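Local coordinates for 3-hydroxyisobutyrate dehydrogenase (Salmonella typhimurium, PDB 3G0O), which probably oxidises L-threonate to 2-dehydro-L-erythronate, using NAD(+) in preference to NADP(+), as an enzyme of the 3-hydroxyisobutyrate dehydrogenase-related family, at residues A[33-37]-A[61-65]; A[25-31]-A[159-163]; A[194-198]-A[289-293]. All coordinates share one frame; numbering follows the deposited sequence.

Interaction 1: A[33-37]-A[61-65]; sequences TWGAD and FAGVV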
ATOM      1  N   THR A  33      20.979  26.864  11.417  1.00 21.01           N
ATOM      2  CA  THR A  33      19.570  26.775  11.053  1.00 21.90           C
ATOM      3  C   THR A  33      18.638  27.890  11.526  1.00 21.91           C
ATOM      4  O   THR A  33      18.639  28.275  12.697  1.00 22.15           O
ATOM      5  CB  THR A  33      19.008  25.419  11.538  1.00 22.15           C
ATOM      6  OG1 THR A  33      19.849  24.367  11.053  1.00 21.68           O
ATOM      7  CG2 THR A  33      17.579  25.200  11.035  1.00 21.11           C
ATOM      8  N   TRP A  34      17.834  28.390  10.591  1.00 20.40           N
ATOM      9  CA  TRP A  34      16.857  29.437  10.864  1.00 21.25           C
ATOM     10  C   TRP A  34      15.488  28.861  10.496  1.00 22.80           C
ATOM     11  O   TRP A  34      15.388  28.029   9.592  1.00 21.97           O
ATOM     12  CB  TRP A  34      17.110  30.673  10.000  1.00 22.53           C
ATOM     13  CG  TRP A  34      18.473  31.280  10.154  1.00 25.07           C
ATOM     14  CD1 TRP A  34      19.644  30.822   9.623  1.00 26.27           C
ATOM     15  CD2 TRP A  34      18.800  32.468  10.880  1.00 26.65           C
ATOM     16  NE1 TRP A  34      20.685  31.651   9.974  1.00 25.58           N
ATOM     17  CE2 TRP A  34      20.193  32.670  10.751  1.00 28.14           C
ATOM     18  CE3 TRP A  34      18.052  33.379  11.640  1.00 26.17           C
ATOM     19  CZ2 TRP A  34      20.854  33.754  11.342  1.00 28.01           C
ATOM     20  CZ3 TRP A  34      18.708  34.458  12.230  1.00 28.19           C
ATOM     21  CH2 TRP A  34      20.097  34.633  12.081  1.00 28.85           C
ATOM     22  N   GLY A  35      14.446  29.304  11.194  1.00 21.53           N
ATOM     23  CA  GLY A  35      13.104  28.821  10.914  1.00 22.27           C
ATOM     24  C   GLY A  35      12.081  29.936  10.809  1.00 22.64           C
ATOM     25  O   GLY A  35      12.230  30.991  11.423  1.00 23.93           O
ATOM     26  N   ALA A  36      11.033  29.709  10.024  1.00 21.85           N
ATOM     27  CA  ALA A  36       9.981  30.703   9.859  1.00 22.42           C
ATOM     28  C   ALA A  36       8.623  30.017   9.794  1.00 24.40           C
ATOM     29  O   ALA A  36       8.404  29.146   8.952  1.00 22.89           O
ATOM     30  CB  ALA A  36      10.211  31.513   8.595  1.00 22.18           C
ATOM     31  N   ASP A  37       7.722  30.408  10.689  1.00 24.52           N
ATOM     32  CA  ASP A  37       6.379  29.840  10.729  1.00 26.32           C
ATOM     33  C   ASP A  37       5.494  30.721  11.604  1.00 27.72           C
ATOM     34  O   ASP A  37       5.968  31.325  12.572  1.00 27.20           O
ATOM     35  CB  ASP A  37       6.408  28.425  11.312  1.00 26.64           C
ATOM     36  CG  ASP A  37       5.133  27.646  11.013  1.00 28.92           C
ATOM     37  OD1 ASP A  37       5.005  27.125   9.883  1.00 28.14           O
ATOM     38  OD2 ASP A  37       4.253  27.568  11.899  1.00 29.24           O
ATOM     39  N   PHE A  61      16.075  36.794   8.093  1.00 27.50           N
ATOM     40  CA  PHE A  61      17.305  36.080   7.761  1.00 25.50           C
ATOM     41  C   PHE A  61      17.525  35.710   6.294  1.00 24.86           C
ATOM     42  O   PHE A  61      18.591  35.211   5.939  1.00 24.69           O
ATOM     43  CB  PHE A  61      17.404  34.817   8.631  1.00 23.45           C
ATOM     44  CG  PHE A  61      16.234  33.881   8.486  1.00 22.91           C
ATOM     45  CD1 PHE A  61      16.092  33.087   7.348  1.00 21.44           C
ATOM     46  CD2 PHE A  61      15.262  33.804   9.480  1.00 22.13           C
ATOM     47  CE1 PHE A  61      14.995  32.229   7.201  1.00 22.41           C
ATOM     48  CE2 PHE A  61      14.164  32.950   9.345  1.00 22.60           C
ATOM     49  CZ  PHE A  61      14.030  32.163   8.204  1.00 22.78           C
ATOM     50  N   ALA A  62      16.534  35.960   5.443  1.00 25.25           N
ATOM     51  CA  ALA A  62      16.648  35.629   4.024  1.00 26.18           C
ATOM     52  C   ALA A  62      17.909  36.206   3.382  1.00 26.01           C
ATOM     53  O   ALA A  62      18.474  35.618   2.457  1.00 24.82           O
ATOM     54  CB  ALA A  62      15.414  36.122   3.276  1.00 25.32           C
ATOM     55  N   GLY A  63      18.352  37.353   3.883  1.00 26.60           N
ATOM     56  CA  GLY A  63      19.535  37.986   3.333  1.00 27.29           C
ATOM     57  C   GLY A  63      20.867  37.337   3.665  1.00 27.58           C
ATOM     58  O   GLY A  63      21.891  37.735   3.111  1.00 28.99           O
ATOM     59  N   VAL A  64      20.878  36.341   4.547  1.00 27.00           N
ATOM     60  CA  VAL A  64      22.138  35.696   4.907  1.00 26.67           C
ATOM     61  C   VAL A  64      22.199  34.196   4.655  1.00 25.40           C
ATOM     62  O   VAL A  64      23.280  33.603   4.689  1.00 24.15           O
ATOM     63  CB  VAL A  64      22.490  35.924   6.397  1.00 28.66           C
ATOM     64  CG1 VAL A  64      22.505  37.410   6.704  1.00 29.59           C
ATOM     65  CG2 VAL A  64      21.502  35.185   7.290  1.00 28.39           C
ATOM     66  N   VAL A  65      21.052  33.574   4.406  1.00 21.87           N
ATOM     67  CA  VAL A  65      21.040  32.137   4.180  1.00 20.37           C
ATOM     68  C   VAL A  65      21.659  31.729   2.848  1.00 18.20           C
ATOM     69  O   VAL A  65      21.562  32.445   1.851  1.00 19.53           O
ATOM     70  CB  VAL A  65      19.604  31.558   4.241  1.00 18.59           C
ATOM     71  CG1 VAL A  65      19.037  31.725   5.639  1.00 20.14           C
ATOM     72  CG2 VAL A  65      18.718  32.241   3.210  1.00 19.23           C
TER

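Interaction 2: A[25-31]-A[159-163]; sequences SCLRAGL and DAVAS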
ATOM      1  N   SER A  25      16.797  18.105  11.467  1.00 21.92           N
ATOM      2  CA  SER A  25      17.825  17.348  10.776  1.00 22.38           C
ATOM      3  C   SER A  25      18.976  18.278  10.398  1.00 21.68           C
ATOM      4  O   SER A  25      20.140  17.885  10.456  1.00 23.06           O
ATOM      5  CB  SER A  25      17.237  16.677   9.534  1.00 22.18           C
ATOM      6  OG  SER A  25      16.253  15.729   9.912  1.00 22.80           O
ATOM      7  N   CYS A  26      18.655  19.511  10.010  1.00 22.30           N
ATOM      8  CA  CYS A  26      19.698  20.474   9.663  1.00 23.22           C
ATOM      9  C   CYS A  26      20.498  20.818  10.917  1.00 23.60           C
ATOM     10  O   CYS A  26      21.717  20.965  10.859  1.00 23.91           O
ATOM     11  CB  CYS A  26      19.093  21.744   9.068  1.00 22.71           C
ATOM     12  SG  CYS A  26      18.509  21.555   7.371  1.00 22.75           S
ATOM     13  N   LEU A  27      19.805  20.948  12.048  1.00 24.29           N
ATOM     14  CA  LEU A  27      20.469  21.253  13.312  1.00 25.58           C
ATOM     15  C   LEU A  27      21.404  20.110  13.704  1.00 26.14           C
ATOM     16  O   LEU A  27      22.514  20.347  14.181  1.00 25.94           O
ATOM     17  CB  LEU A  27      19.439  21.505  14.426  1.00 25.16           C
ATOM     18  CG  LEU A  27      18.824  22.910  14.491  1.00 24.88           C
ATOM     19  CD1 LEU A  27      17.871  23.027  15.685  1.00 25.46           C
ATOM     20  CD2 LEU A  27      19.955  23.938  14.623  1.00 26.92           C
ATOM     21  N   ARG A  28      20.966  18.869  13.500  1.00 26.13           N
ATOM     22  CA  ARG A  28      21.810  17.723  13.835  1.00 26.57           C
ATOM     23  C   ARG A  28      23.024  17.680  12.926  1.00 27.03           C
ATOM     24  O   ARG A  28      24.102  17.257  13.337  1.00 27.64           O
ATOM     25  CB  ARG A  28      21.051  16.399  13.691  1.00 28.20           C
ATOM     26  CG  ARG A  28      20.011  16.135  14.760  1.00 31.94           C
ATOM     27  CD  ARG A  28      19.736  14.638  14.884  1.00 33.67           C
ATOM     28  NE  ARG A  28      19.429  14.025  13.596  1.00 35.49           N
ATOM     29  CZ  ARG A  28      18.289  14.199  12.934  1.00 35.39           C
ATOM     30  NH1 ARG A  28      17.332  14.967  13.437  1.00 35.19           N
ATOM     31  NH2 ARG A  28      18.114  13.614  11.756  1.00 33.97           N
ATOM     32  N   ALA A  29      22.839  18.114  11.683  1.00 26.57           N
ATOM     33  CA  ALA A  29      23.917  18.117  10.705  1.00 27.14           C
ATOM     34  C   ALA A  29      24.946  19.206  10.990  1.00 26.58           C
ATOM     35  O   ALA A  29      25.995  19.251  10.353  1.00 26.79           O
ATOM     36  CB  ALA A  29      23.346  18.291   9.300  1.00 26.16           C
ATOM     37  N   GLY A  30      24.636  20.090  11.933  1.00 26.90           N
ATOM     38  CA  GLY A  30      25.562  21.154  12.282  1.00 26.90           C
ATOM     39  C   GLY A  30      25.466  22.399  11.420  1.00 27.22           C
ATOM     40  O   GLY A  30      26.352  23.255  11.449  1.00 27.73           O
ATOM     41  N   LEU A  31      24.398  22.511  10.643  1.00 25.98           N
ATOM     42  CA  LEU A  31      24.218  23.681   9.796  1.00 25.12           C
ATOM     43  C   LEU A  31      23.597  24.797  10.629  1.00 24.47           C
ATOM     44  O   LEU A  31      22.834  24.527  11.556  1.00 25.52           O
ATOM     45  CB  LEU A  31      23.288  23.351   8.622  1.00 25.68           C
ATOM     46  CG  LEU A  31      23.617  22.128   7.758  1.00 24.76           C
ATOM     47  CD1 LEU A  31      22.530  21.942   6.706  1.00 24.47           C
ATOM     48  CD2 LEU A  31      24.981  22.301   7.100  1.00 26.39           C
ATOM     49  N   ASP A 159      21.726  16.266   2.054  1.00 19.40           N
ATOM     50  CA  ASP A 159      22.420  15.241   2.836  1.00 19.44           C
ATOM     51  C   ASP A 159      21.837  15.154   4.248  1.00 19.31           C
ATOM     52  O   ASP A 159      21.751  14.078   4.834  1.00 19.74           O
ATOM     53  CB  ASP A 159      23.921  15.560   2.962  1.00 22.68           C
ATOM     54  CG  ASP A 159      24.702  15.298   1.684  1.00 26.04           C
ATOM     55  OD1 ASP A 159      24.130  14.782   0.700  1.00 26.82           O
ATOM     56  OD2 ASP A 159      25.914  15.609   1.677  1.00 26.45           O
ATOM     57  N   ALA A 160      21.438  16.299   4.789  1.00 18.70           N
ATOM     58  CA  ALA A 160      20.904  16.353   6.142  1.00 19.67           C
ATOM     59  C   ALA A 160      19.456  15.902   6.289  1.00 19.14           C
ATOM     60  O   ALA A 160      19.138  15.093   7.158  1.00 18.56           O
ATOM     61  CB  ALA A 160      21.053  17.766   6.694  1.00 20.55           C
ATOM     62  N   VAL A 161      18.585  16.429   5.439  1.00 19.38           N
ATOM     63  CA  VAL A 161      17.165  16.117   5.524  1.00 19.03           C
ATOM     64  C   VAL A 161      16.696  14.843   4.829  1.00 19.81           C
ATOM     65  O   VAL A 161      15.656  14.294   5.196  1.00 18.19           O
ATOM     66  CB  VAL A 161      16.317  17.288   4.978  1.00 17.63           C
ATOM     67  CG1 VAL A 161      16.766  18.589   5.615  1.00 17.91           C
ATOM     68  CG2 VAL A 161      16.436  17.359   3.458  1.00 18.52           C
ATOM     69  N   ALA A 162      17.453  14.366   3.845  1.00 19.44           N
ATOM     70  CA  ALA A 162      17.039  13.182   3.094  1.00 19.00           C
ATOM     71  C   ALA A 162      17.957  11.969   3.141  1.00 20.89           C
ATOM     72  O   ALA A 162      19.151  12.078   3.430  1.00 21.28           O
ATOM     73  CB  ALA A 162      16.810  13.570   1.644  1.00 17.25           C
ATOM     74  N   SER A 163      17.370  10.808   2.848  1.00 20.48           N
ATOM     75  CA  SER A 163      18.104   9.548   2.801  1.00 21.75           C
ATOM     76  C   SER A 163      18.018   8.978   1.381  1.00 21.75           C
ATOM     77  O   SER A 163      18.809   8.120   0.994  1.00 23.66           O
ATOM     78  CB  SER A 163      17.539   8.549   3.817  1.00 22.15           C
ATOM     79  OG  SER A 163      16.160   8.320   3.612  1.00 24.99           O
TER
HETATM   80  O   HOH W   1      14.217  15.919   7.253  1.00 20.17           O
HETATM   81  O   HOH W   2      20.523  15.084   9.568  1.00 32.43           O

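Interaction 3: A[194-198]-A[289-293]; sequences AEAMA and VIKIF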
ATOM      1  N   ALA A 194     -10.196   3.457   3.635  1.00 11.80           N
ATOM      2  CA  ALA A 194     -11.447   3.866   4.256  1.00 11.63           C
ATOM      3  C   ALA A 194     -12.608   3.014   3.772  1.00 12.02           C
ATOM      4  O   ALA A 194     -13.450   2.588   4.562  1.00 11.13           O
ATOM      5  CB  ALA A 194     -11.726   5.333   3.962  1.00 10.69           C
ATOM      6  N   GLU A 195     -12.657   2.767   2.468  1.00 11.82           N
ATOM      7  CA  GLU A 195     -13.727   1.963   1.899  1.00 13.14           C
ATOM      8  C   GLU A 195     -13.722   0.566   2.510  1.00 13.29           C
ATOM      9  O   GLU A 195     -14.767   0.053   2.912  1.00 14.50           O
ATOM     10  CB  GLU A 195     -13.568   1.878   0.377  1.00 11.72           C
ATOM     11  CG  GLU A 195     -14.663   1.091  -0.331  1.00 13.27           C
ATOM     12  CD  GLU A 195     -14.605   1.272  -1.833  1.00 15.13           C
ATOM     13  OE1 GLU A 195     -14.658   2.434  -2.292  1.00 15.12           O
ATOM     14  OE2 GLU A 195     -14.506   0.258  -2.553  1.00 16.18           O
ATOM     15  N   ALA A 196     -12.541  -0.037   2.599  1.00 13.87           N
ATOM     16  CA  ALA A 196     -12.408  -1.382   3.155  1.00 15.15           C
ATOM     17  C   ALA A 196     -12.770  -1.464   4.640  1.00 14.39           C
ATOM     18  O   ALA A 196     -13.415  -2.418   5.073  1.00 13.20           O
ATOM     19  CB  ALA A 196     -10.993  -1.894   2.938  1.00 13.09           C
HETATM   20  N   MSE A 197     -12.365  -0.464   5.416  1.00 13.42           N
HETATM   21  CA  MSE A 197     -12.667  -0.473   6.847  1.00 14.43           C
HETATM   22  C   MSE A 197     -14.145  -0.209   7.107  1.00 13.44           C
HETATM   23  O   MSE A 197     -14.722  -0.777   8.021  1.00 14.02           O
HETATM   24  CB  MSE A 197     -11.798   0.550   7.589  1.00 13.45           C
HETATM   25  CG  MSE A 197     -10.328   0.162   7.649  1.00 14.93           C
HETATM   26 SE   MSE A 197     -10.006  -1.467   8.703  1.00 27.50          SE
HETATM   27  CE  MSE A 197      -9.390  -0.622  10.324  1.00 22.86           C
ATOM     28  N   ALA A 198     -14.762   0.653   6.300  1.00 12.30           N
ATOM     29  CA  ALA A 198     -16.181   0.930   6.473  1.00 12.42           C
ATOM     30  C   ALA A 198     -16.951  -0.356   6.156  1.00 12.60           C
ATOM     31  O   ALA A 198     -17.926  -0.687   6.826  1.00 10.98           O
ATOM     32  CB  ALA A 198     -16.625   2.064   5.542  1.00 11.31           C
ATOM     33  N   VAL A 289     -12.397  10.708   5.360  1.00 13.00           N
ATOM     34  CA  VAL A 289     -13.096  10.437   4.110  1.00 13.83           C
ATOM     35  C   VAL A 289     -13.992   9.211   4.337  1.00 14.52           C
ATOM     36  O   VAL A 289     -14.990   9.011   3.640  1.00 16.15           O
ATOM     37  CB  VAL A 289     -12.100  10.146   2.955  1.00 12.77           C
ATOM     38  CG1 VAL A 289     -11.284   8.895   3.261  1.00 14.22           C
ATOM     39  CG2 VAL A 289     -12.861   9.988   1.642  1.00 15.52           C
ATOM     40  N   ILE A 290     -13.635   8.397   5.328  1.00 13.79           N
ATOM     41  CA  ILE A 290     -14.408   7.204   5.652  1.00 12.83           C
ATOM     42  C   ILE A 290     -15.829   7.576   6.096  1.00 14.36           C
ATOM     43  O   ILE A 290     -16.751   6.765   6.016  1.00 13.96           O
ATOM     44  CB  ILE A 290     -13.723   6.384   6.782  1.00 13.89           C
ATOM     45  CG1 ILE A 290     -14.364   4.998   6.876  1.00 13.94           C
ATOM     46  CG2 ILE A 290     -13.866   7.110   8.122  1.00 15.81           C
ATOM     47  CD1 ILE A 290     -13.646   4.044   7.824  1.00 13.74           C
ATOM     48  N   LYS A 291     -16.008   8.811   6.551  1.00 14.57           N
ATOM     49  CA  LYS A 291     -17.316   9.256   7.017  1.00 16.63           C
ATOM     50  C   LYS A 291     -18.388   9.378   5.932  1.00 16.22           C
ATOM     51  O   LYS A 291     -19.577   9.472   6.245  1.00 16.53           O
ATOM     52  CB  LYS A 291     -17.173  10.579   7.776  1.00 16.61           C
ATOM     53  CG  LYS A 291     -16.393  10.426   9.076  1.00 18.12           C
ATOM     54  CD  LYS A 291     -16.288  11.734   9.845  1.00 17.83           C
ATOM     55  CE  LYS A 291     -15.580  11.523  11.180  1.00 20.18           C
ATOM     56  NZ  LYS A 291     -15.490  12.776  11.980  1.00 18.89           N
ATOM     57  N   ILE A 292     -17.994   9.374   4.660  1.00 15.15           N
ATOM     58  CA  ILE A 292     -18.993   9.470   3.594  1.00 15.67           C
ATOM     59  C   ILE A 292     -19.823   8.187   3.527  1.00 15.90           C
ATOM     60  O   ILE A 292     -20.878   8.143   2.893  1.00 14.70           O
ATOM     61  CB  ILE A 292     -18.344   9.728   2.213  1.00 15.72           C
ATOM     62  CG1 ILE A 292     -17.474   8.541   1.800  1.00 15.81           C
ATOM     63  CG2 ILE A 292     -17.518  11.008   2.265  1.00 16.46           C
ATOM     64  CD1 ILE A 292     -16.877   8.687   0.404  1.00 17.63           C
ATOM     65  N   PHE A 293     -19.338   7.150   4.201  1.00 15.90           N
ATOM     66  CA  PHE A 293     -20.007   5.855   4.235  1.00 18.06           C
ATOM     67  C   PHE A 293     -21.018   5.787   5.375  1.00 20.32           C
ATOM     68  O   PHE A 293     -22.012   5.044   5.242  1.00 23.40           O
ATOM     69  CB  PHE A 293     -18.967   4.736   4.375  1.00 16.67           C
ATOM     70  CG  PHE A 293     -18.123   4.543   3.144  1.00 15.09           C
ATOM     71  CD1 PHE A 293     -18.641   3.889   2.027  1.00 15.31           C
ATOM     72  CD2 PHE A 293     -16.827   5.045   3.083  1.00 14.09           C
ATOM     73  CE1 PHE A 293     -17.874   3.734   0.862  1.00 14.45           C
ATOM     74  CE2 PHE A 293     -16.053   4.897   1.929  1.00 12.46           C
ATOM     75  CZ  PHE A 293     -16.583   4.242   0.816  1.00 14.82           C
TER

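Interaction 1: A[33-37]-A[61-65]
Trp34 and Phe61 meet through two reciprocal CH-pi contacts, each residue laying its own CB over a face of the other's ring. Trp34 CB sits 3.5 Å from the centroid of the Phe61 ring and only 5° off the ring normal, so it lies almost over the ring centre. In return, Phe61 CB comes within 3.4 Å of Trp34 CE3, over the indole face but offset toward the rim of the six-membered ring. The two side chains thus slide past each other in opposite directions, and the rings themselves lie obliquely: the five-membered ring of Trp34 and the Phe61 ring have planes 32° apart. With CG between the backbone N and the carbonyl carbon (chi1 58°), the Phe61 ring lies over Trp34 CB and its far edge arrives at Gly35 O and Ala36 CB.

Contacts at the ring edge form a second group. Near the plane of the Phe61 ring, Gly35 O approaches CE2 at 3.4 Å, and Ala36 CB lies 3.9 Å from Phe61 CZ.

The remaining apolar contacts come obliquely to the indole, with Val65 CG1 4.1 Å from Trp34 CD1 and Val64 CG2 4.3 Å from Trp34 CZ2. No hydrogen bond joins the two segments. The polar atom of the indole, Trp34 NE1, instead bonds His9 ND1, while Val64 N bonds Phe61 O at 2.9 Å and so ties the loop back on itself.

Backbone bonds place Trp34 beside Val10 and Ile12 of strand 9-13, and Gly35 beside Gly53 and Ala55. The parallel strands 53-55, 32-36 and 9-13 are the feature typical of a Rossmann-type nucleotide-binding domain; in this protein, Phe61 from the loop before strand 67-70 packs on strand 32-36.

Interaction 2: A[25-31]-A[159-163]
Ser25 and Ala160 face each other where helices 17-28 and 148-161 draw close, their contact being backbone against side chain: Ser25 CB lies 3.4 Å from Ala160 O. Beyond CB, a chi1 of -64° sets OG beside the serine's own backbone N, facing back toward Gly21 O, its main partner, one turn earlier in the same helix. Weaker attachments surround it: a water donates weakly to Ser25 OG (3.4 Å) and also to Val161 O, and Arg28 NH2 makes a weak bond to OG within the helix. A second water is held more firmly, donating to Ser25 O at 3.0 Å and to Ala160 O at 2.8 Å. No direct hydrogen bond crosses between the segments; the second water bridges the two backbones, the first a side-chain hydroxyl and a backbone carbonyl.

The apolar part centres on the Ala160 methyl. Ala29 CB and Ala160 CB touch at 3.5 Å, a spacing that shows how near the two chains come, and Leu31 CD1 reaches Ala160 CB at a longer 4.4 Å. Alongside, Cys26 SG meets Val161 CG1 at 3.9 Å. Between Ala29 and Leu31, Gly30, with positive phi (86°), carries a Schellman motif: Leu31 N bonds Cys26 O at 3.1 Å and Gly30 N bonds Leu27 O. This turn brings the chain round to start strand 32-36.

The contact rests on the sheet: Cys26 packs on Val10 and Thr33, and Leu31 on Val10. On the partner side, Val161 and Ser163 make backbone bonds to Met140 of strand 140-145. Helix 148-161 meets helix 17-28 at its last turn, where its chain passes into strand 162-169.

Interaction 3: A[194-198]-A[289-293]
Ala194 CB packs against two side chains of the C-terminal 3-10 turn, 3.6 Å from Ile290 CB and 3.7 Å from Val289 CG1. The valine presents this methyl because CG1 lies between its backbone N and carbonyl carbon (chi1 62°).

Ile290 has an extended side chain. With chi1 -167° and chi2 172°, its CG1-CD1 arm reaches obliquely over helix 174-202, past Ala194 O toward Met197 CB. Ile290 CG1 comes within 3.5 Å of Ala194 O, the carbonyl that already accepts the helical bond from Ala198 N, and CD1 continues to 4.0 Å from Met197 CB. Met197, a selenomethionine, offers only its base here: it bends at chi2 and chi3 and carries its end away to Phe224 and Met228 of helix 222-232.

Phe293 turns its ring toward the helix, with CB 3.7 Å from Ala198 CB and, on its CE2 side, CE2 3.7 Å from Glu195 CA. The ring meets Ala198 CB and Glu195 CA obliquely, while Ile290 O lies at its edge and in its plane. Glu195 runs across the far end of this ring, both its CB and CG being 3.9 Å from Phe293 CZ. Its extended chain leads the carboxylate on to the second subunit, where OE1 bonds Leu265 N and OE2 bonds Ala266 N; two backbone N-H groups therefore fix the carboxylate.

Ala194, Glu195 and Ala198, with the base of Met197, thus receive the last modelled residues of the chain. Phe261 of the second subunit also meets the Phe293 ring. The arrangement belongs to the all-helical C-terminal domain of the 6-phosphogluconate dehydrogenase type, here joining the long helix 174-202, the last modelled residues and the dimer interface.

Overall arrangement
Interactions 1 and 2 belong to the nucleotide-binding domain and share a sheet: helix 17-28 leads into strand 32-36, and Thr33 packs on Cys26 and Leu27 to bring them into touch. Interaction 1 is the more buried and depends on aromatic faces; interaction 2, partly buried, pairs small side chains with bridging waters. Interaction 3 stands apart in the helical domain, its centre about 42 Å from that of interaction 1 and about 38 Å from that of interaction 2. It too is partly buried and apolar, but it alone is reached by the second subunit. None of the three has a direct hydrogen bond between its segments.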